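Local coordinates for Alpha/beta hydrolase fold protein (PDB 4G9E), which is an N-acyl homoserine lactonase of the alpha/beta-hydrolase fold, which probably hydrolyses the ester bond of the lactone ring in bacterial quorum-sensing signals, at residues A[107-112]-A[121-126]; A[212-217]-A[239-244]. All blocks are in the same frame, centred on the assembly; numbering follows the deposited sequence. Where two conformers were deposited one is given.

Interaction 1: residues A[107-112]-A[121-126]; sequences IGIEMI and LMITGT
Leu121 reaches from its strand to the helix at Gly108, and both of its methyls touch there. CD1 of Leu121 lies 3.9 Å from Gly108 CA, and CD2 of Leu121 sits 3.8 Å from Gly108 C. The missing side chain matters: a CB on Gly108 would point at the strand and collide with Leu121 CD1. With CG anti to the backbone N (chi1 172°), the Leu121 fork is held out toward the helix. Two isoleucines about one turn apart then meet Leu121 CD2, each crossing the leucine at about a right angle: Ile109 through CG1 at 4.0 Å, Ile112 through CD1 at 4.0 Å. Farther along, Ile109 CD1 comes within 4.2 Å of Thr126 CG2 and more loosely approaches Ile123 CD1. Cut back to alanine, Leu121 would probably leave Gly108 and the two isoleucines without their shared partner and open a gap between helix and strand. The hydroxyl of Thr126 turns elsewhere, bonding to Ser102 O. Segments 107-111 and 121-124 run nearly antiparallel (156°), their axes 9.1 Å apart. They belong to the beta-alpha-beta unit of strand 97-101, helix 103-111 and strand 120-124. Helix 200-206 packs on Ile109, while Leu121 also touches Val98 of strand 97-101.

Interaction 2: residues A[212-217]-A[239-244]; sequences AVVNGR and KTHVID
Val213 starts a parallel pairing of strands 211-216 and 241-243 at one border of the alpha/beta-hydrolase sheet. Val213 CG1 lies beside Thr240 CG2 at 3.8 Å, and its carbonyl O accepts His241 N, while a water joins Val213 N to Lys239 O. Val214 is paired with His241; CG1 of Val214 meets Ile243 CD1 at 3.7 Å on the face packed against Tyr261 of helix 255-270. Asn215 bonds to both neighbours of Val242: its N donates to His241 O, and Asn215 O takes Ile243 N in the carbonyl plane at 2.8 Å. On the other face of the sheet, the Asn215 amide spans two partners, OD1 receiving Gly125 N and ND2 giving to a water that donates to His241 O. Gly216, opposite Ile243, brings Gly216 CA within 3.5 Å of Ile243 O. That oxygen also accepts Arg217 N, which stands above the carbonyl plane. Beyond the strand, the bend at chi3 (-68°) in Arg217 brings its guanidinium across Val242, whose CG1 lies over one face. Arg217 NE forms a 2.9 Å salt bridge on the syn side of Asp244 OD1 but tilted 32° from the carboxylate plane, while OD1 lies near the guanidinium plane, the two groups being turned 67° apart; a water links Arg217 NH2 to the same OD1 and to Val242 O.

Interaction 1 closes along the chain before interaction 2 opens, and their centres lie about 14 Å apart within one alpha/beta-hydrolase fold. The shared element is the central sheet, where strands 120-124 and 211-216 are neighbours: the first interaction packs a helix on the sheet, the second adds one of its two outermost strands, 241-243. The two also touch directly, Thr124 OG1 probably bonding to Val214 O. The strand ends lie near the probable Ser102-His248-Glu219 triad through Thr126 and Asn215, with Gly125 O bonded to Ser102 OG, and the Thr126 side chain is about 7 Å from the bound N-butanoyl-L-homoserine. The rest of each contact is core packing or edge-strand pairing.

Interaction 1: residues A[107-112]-A[121-126]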
loop_
_atom_site.group_PDB
_atom_site.type_symbol
_atom_site.label_atom_id
_atom_site.label_comp_id
_atom_site.label_asym_id
_atom_site.label_seq_id
_atom_site.Cartn_x
_atom_site.Cartn_y
_atom_site.Cartn_z
ATOM N N ILE A 107 -4.243 -4.534 0.329
ATOM C CA ILE A 107 -5.189 -4.126 -0.698
ATOM C C ILE A 107 -4.728 -4.611 -2.076
ATOM O O ILE A 107 -5.509 -5.169 -2.850
ATOM C CB ILE A 107 -5.395 -2.596 -0.682
ATOM C CG1 ILE A 107 -6.026 -2.169 0.652
ATOM C CG2 ILE A 107 -6.217 -2.137 -1.888
ATOM C CD1 ILE A 107 -5.992 -0.682 0.895
ATOM N N GLY A 108 -3.445 -4.419 -2.376
ATOM C CA GLY A 108 -2.892 -4.894 -3.633
ATOM C C GLY A 108 -3.064 -6.391 -3.837
ATOM O O GLY A 108 -3.368 -6.855 -4.934
ATOM N N ILE A 109 -2.876 -7.158 -2.767
ATOM C CA ILE A 109 -3.092 -8.599 -2.831
ATOM C C ILE A 109 -4.559 -8.911 -3.182
ATOM O O ILE A 109 -4.841 -9.771 -4.024
ATOM C CB ILE A 109 -2.659 -9.293 -1.515
ATOM C CG1 ILE A 109 -1.145 -9.157 -1.302
ATOM C CG2 ILE A 109 -3.090 -10.766 -1.513
ATOM C CD1 ILE A 109 -0.689 -9.575 0.083
ATOM N N GLU A 110 -5.493 -8.208 -2.545
ATOM C CA GLU A 110 -6.902 -8.388 -2.876
ATOM C C GLU A 110 -7.238 -7.875 -4.288
ATOM O O GLU A 110 -8.229 -8.299 -4.874
ATOM C CB GLU A 110 -7.804 -7.763 -1.807
ATOM C CG GLU A 110 -7.600 -8.321 -0.392
ATOM C CD GLU A 110 -7.975 -9.790 -0.249
ATOM O OE1 GLU A 110 -8.773 -10.297 -1.061
ATOM O OE2 GLU A 110 -7.456 -10.439 0.685
ATOM N N MET A 111 -6.406 -6.998 -4.846
ATOM C CA MET A 111 -6.625 -6.539 -6.214
ATOM C C MET A 111 -6.234 -7.563 -7.266
ATOM O O MET A 111 -6.658 -7.454 -8.409
ATOM C CB MET A 111 -5.898 -5.227 -6.504
ATOM C CG MET A 111 -6.527 -4.020 -5.869
ATOM S SD MET A 111 -5.668 -2.489 -6.286
ATOM C CE MET A 111 -6.119 -2.269 -7.998
ATOM N N ILE A 112 -5.426 -8.552 -6.905
ATOM C CA ILE A 112 -4.965 -9.511 -7.903
ATOM C C ILE A 112 -6.151 -10.146 -8.629
ATOM O O ILE A 112 -6.149 -10.262 -9.853
ATOM C CB ILE A 112 -4.022 -10.567 -7.290
ATOM C CG1 ILE A 112 -2.715 -9.905 -6.827
ATOM C CG2 ILE A 112 -3.740 -11.693 -8.281
ATOM C CD1 ILE A 112 -1.817 -10.815 -6.031
ATOM N N LEU A 121 3.107 -6.685 -8.707
ATOM C CA LEU A 121 2.737 -6.128 -7.408
ATOM C C LEU A 121 3.968 -6.092 -6.527
ATOM O O LEU A 121 4.605 -7.131 -6.338
ATOM C CB LEU A 121 1.681 -7.016 -6.748
ATOM C CG LEU A 121 1.321 -6.690 -5.297
ATOM C CD1 LEU A 121 0.663 -5.334 -5.203
ATOM C CD2 LEU A 121 0.392 -7.763 -4.739
ATOM N N MET A 122 4.304 -4.915 -5.998
ATOM C CA MET A 122 5.350 -4.805 -4.979
ATOM C C MET A 122 4.686 -4.468 -3.654
ATOM O O MET A 122 3.856 -3.560 -3.597
ATOM C CB MET A 122 6.380 -3.726 -5.338
ATOM C CG MET A 122 7.449 -3.548 -4.250
ATOM S SD MET A 122 8.710 -2.319 -4.630
ATOM C CE MET A 122 9.658 -3.229 -5.848
ATOM N N ILE A 123 5.051 -5.208 -2.610
ATOM C CA ILE A 123 4.503 -4.985 -1.276
ATOM C C ILE A 123 5.610 -4.676 -0.276
ATOM O O ILE A 123 6.637 -5.373 -0.209
ATOM C CB ILE A 123 3.625 -6.171 -0.807
ATOM C CG1 ILE A 123 4.403 -7.493 -0.803
ATOM C CG2 ILE A 123 2.375 -6.276 -1.684
ATOM C CD1 ILE A 123 3.627 -8.670 -0.202
ATOM N N THR A 124 5.385 -3.608 0.485
ATOM C CA THR A 124 6.331 -3.106 1.465
ATOM C C THR A 124 5.570 -2.872 2.756
ATOM O O THR A 124 4.539 -2.197 2.760
ATOM C CB THR A 124 6.939 -1.777 0.980
ATOM O OG1 THR A 124 7.801 -2.033 -0.137
ATOM C CG2 THR A 124 7.717 -1.064 2.089
ATOM N N GLY A 125 6.065 -3.435 3.853
ATOM C CA GLY A 125 5.382 -3.311 5.128
ATOM C C GLY A 125 4.184 -4.234 5.263
ATOM O O GLY A 125 3.314 -3.989 6.089
ATOM N N THR A 126 4.166 -5.308 4.476
ATOM C CA THR A 126 3.014 -6.193 4.333
ATOM C C THR A 126 3.431 -7.652 4.420
ATOM O O THR A 126 4.088 -8.160 3.516
ATOM C CB THR A 126 2.389 -5.998 2.942
ATOM O OG1 THR A 126 2.058 -4.621 2.741
ATOM C CG2 THR A 126 1.151 -6.866 2.751
#

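Interaction 2: residues A[212-217]-A[239-244]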
loop_
_atom_site.group_PDB
_atom_site.type_symbol
_atom_site.label_atom_id
_atom_site.label_comp_id
_atom_site.label_asym_id
_atom_site.label_seq_id
_atom_site.Cartn_x
_atom_site.Cartn_y
_atom_site.Cartn_z
ATOM N N ALA A 212 6.984 -8.541 -5.867
ATOM C CA ALA A 212 8.219 -8.083 -5.252
ATOM C C ALA A 212 7.955 -7.748 -3.802
ATOM O O ALA A 212 6.900 -7.204 -3.457
ATOM C CB ALA A 212 8.742 -6.852 -5.975
ATOM N N VAL A 213 8.928 -8.054 -2.955
ATOM C CA VAL A 213 8.806 -7.824 -1.525
ATOM C C VAL A 213 10.032 -7.032 -1.086
ATOM O O VAL A 213 11.164 -7.497 -1.246
ATOM C CB VAL A 213 8.736 -9.154 -0.751
ATOM C CG1 VAL A 213 8.646 -8.903 0.749
ATOM C CG2 VAL A 213 7.558 -9.993 -1.225
ATOM N N VAL A 214 9.808 -5.827 -0.567
ATOM C CA VAL A 214 10.896 -4.930 -0.167
ATOM C C VAL A 214 10.538 -4.315 1.181
ATOM O O VAL A 214 9.469 -3.710 1.327
ATOM C CB VAL A 214 11.090 -3.795 -1.193
ATOM C CG1 VAL A 214 12.167 -2.827 -0.727
ATOM C CG2 VAL A 214 11.427 -4.357 -2.577
ATOM N N ASN A 215 11.416 -4.474 2.168
ATOM C CA ASN A 215 11.159 -3.959 3.514
ATOM C C ASN A 215 12.381 -3.309 4.117
ATOM O O ASN A 215 13.513 -3.633 3.756
ATOM C CB ASN A 215 10.713 -5.074 4.455
ATOM C CG ASN A 215 9.282 -5.459 4.227
ATOM O OD1 ASN A 215 8.373 -4.732 4.620
ATOM N ND2 ASN A 215 9.064 -6.584 3.566
ATOM N N GLY A 216 12.151 -2.411 5.069
ATOM C CA GLY A 216 13.227 -1.891 5.891
ATOM C C GLY A 216 13.664 -2.901 6.940
ATOM O O GLY A 216 12.836 -3.573 7.556
ATOM N N ARG A 217 14.971 -2.997 7.164
ATOM C CA ARG A 217 15.524 -3.958 8.112
ATOM C C ARG A 217 14.991 -3.738 9.522
ATOM O O ARG A 217 14.827 -4.686 10.289
ATOM C CB ARG A 217 17.057 -3.879 8.116
ATOM C CG ARG A 217 17.724 -4.797 9.130
ATOM C CD ARG A 217 19.219 -4.961 8.848
ATOM N NE ARG A 217 19.447 -5.698 7.606
ATOM C CZ ARG A 217 19.305 -7.015 7.484
ATOM N NH1 ARG A 217 18.942 -7.749 8.530
ATOM N NH2 ARG A 217 19.517 -7.601 6.315
ATOM N N LYS A 239 13.878 -13.674 -4.040
ATOM C CA LYS A 239 14.059 -13.446 -2.614
ATOM C C LYS A 239 13.281 -12.222 -2.148
ATOM O O LYS A 239 12.877 -11.426 -2.948
ATOM C CB LYS A 239 15.545 -13.309 -2.244
ATOM C CG LYS A 239 16.129 -12.037 -2.764
ATOM C CD LYS A 239 17.638 -11.989 -2.413
ATOM C CE LYS A 239 17.844 -11.976 -0.882
ATOM N NZ LYS A 239 18.869 -12.901 -0.214
ATOM N N THR A 240 13.077 -12.127 -0.828
ATOM C CA THR A 240 12.572 -10.902 -0.240
ATOM C C THR A 240 13.767 -9.976 -0.002
ATOM O O THR A 240 14.863 -10.437 0.313
ATOM C CB THR A 240 11.746 -11.168 1.043
ATOM O OG1 THR A 240 12.576 -11.752 2.053
ATOM C CG2 THR A 240 10.598 -12.116 0.736
ATOM N N HIS A 241 13.552 -8.680 -0.195
ATOM C CA HIS A 241 14.615 -7.679 -0.148
ATOM C C HIS A 241 14.530 -6.863 1.132
ATOM O O HIS A 241 13.428 -6.541 1.595
ATOM C CB HIS A 241 14.501 -6.730 -1.343
ATOM C CG HIS A 241 14.844 -7.356 -2.659
ATOM N ND1 HIS A 241 16.103 -7.834 -2.951
ATOM C CD2 HIS A 241 14.100 -7.555 -3.773
ATOM C CE1 HIS A 241 16.116 -8.315 -4.181
ATOM N NE2 HIS A 241 14.914 -8.156 -4.701
ATOM N N VAL A 242 15.689 -6.515 1.686
ATOM C CA VAL A 242 15.753 -5.782 2.934
ATOM C C VAL A 242 16.714 -4.605 2.786
ATOM O O VAL A 242 17.844 -4.763 2.319
ATOM C CB VAL A 242 16.200 -6.710 4.088
ATOM C CG1 VAL A 242 16.368 -5.933 5.377
ATOM C CG2 VAL A 242 15.194 -7.847 4.269
ATOM N N ILE A 243 16.244 -3.425 3.175
ATOM C CA ILE A 243 17.018 -2.194 3.102
ATOM C C ILE A 243 17.491 -1.780 4.493
ATOM O O ILE A 243 16.688 -1.596 5.400
ATOM C CB ILE A 243 16.169 -1.068 2.488
ATOM C CG1 ILE A 243 15.796 -1.413 1.040
ATOM C CG2 ILE A 243 16.898 0.269 2.584
ATOM C CD1 ILE A 243 14.758 -0.491 0.431
ATOM N N ASP A 244 18.800 -1.640 4.665
ATOM C CA ASP A 244 19.350 -1.206 5.944
ATOM C C ASP A 244 18.946 0.235 6.246
ATOM O O ASP A 244 18.696 1.019 5.336
ATOM C CB ASP A 244 20.878 -1.280 5.931
ATOM C CG ASP A 244 21.408 -2.697 5.802
ATOM O OD1 ASP A 244 20.619 -3.657 5.904
ATOM O OD2 ASP A 244 22.638 -2.843 5.615
HETATM O O HOH W 1 11.076 -9.665 -4.195
HETATM O O HOH W 2 11.471 -8.114 3.014
HETATM O O HOH W 3 19.978 -5.869 4.030
#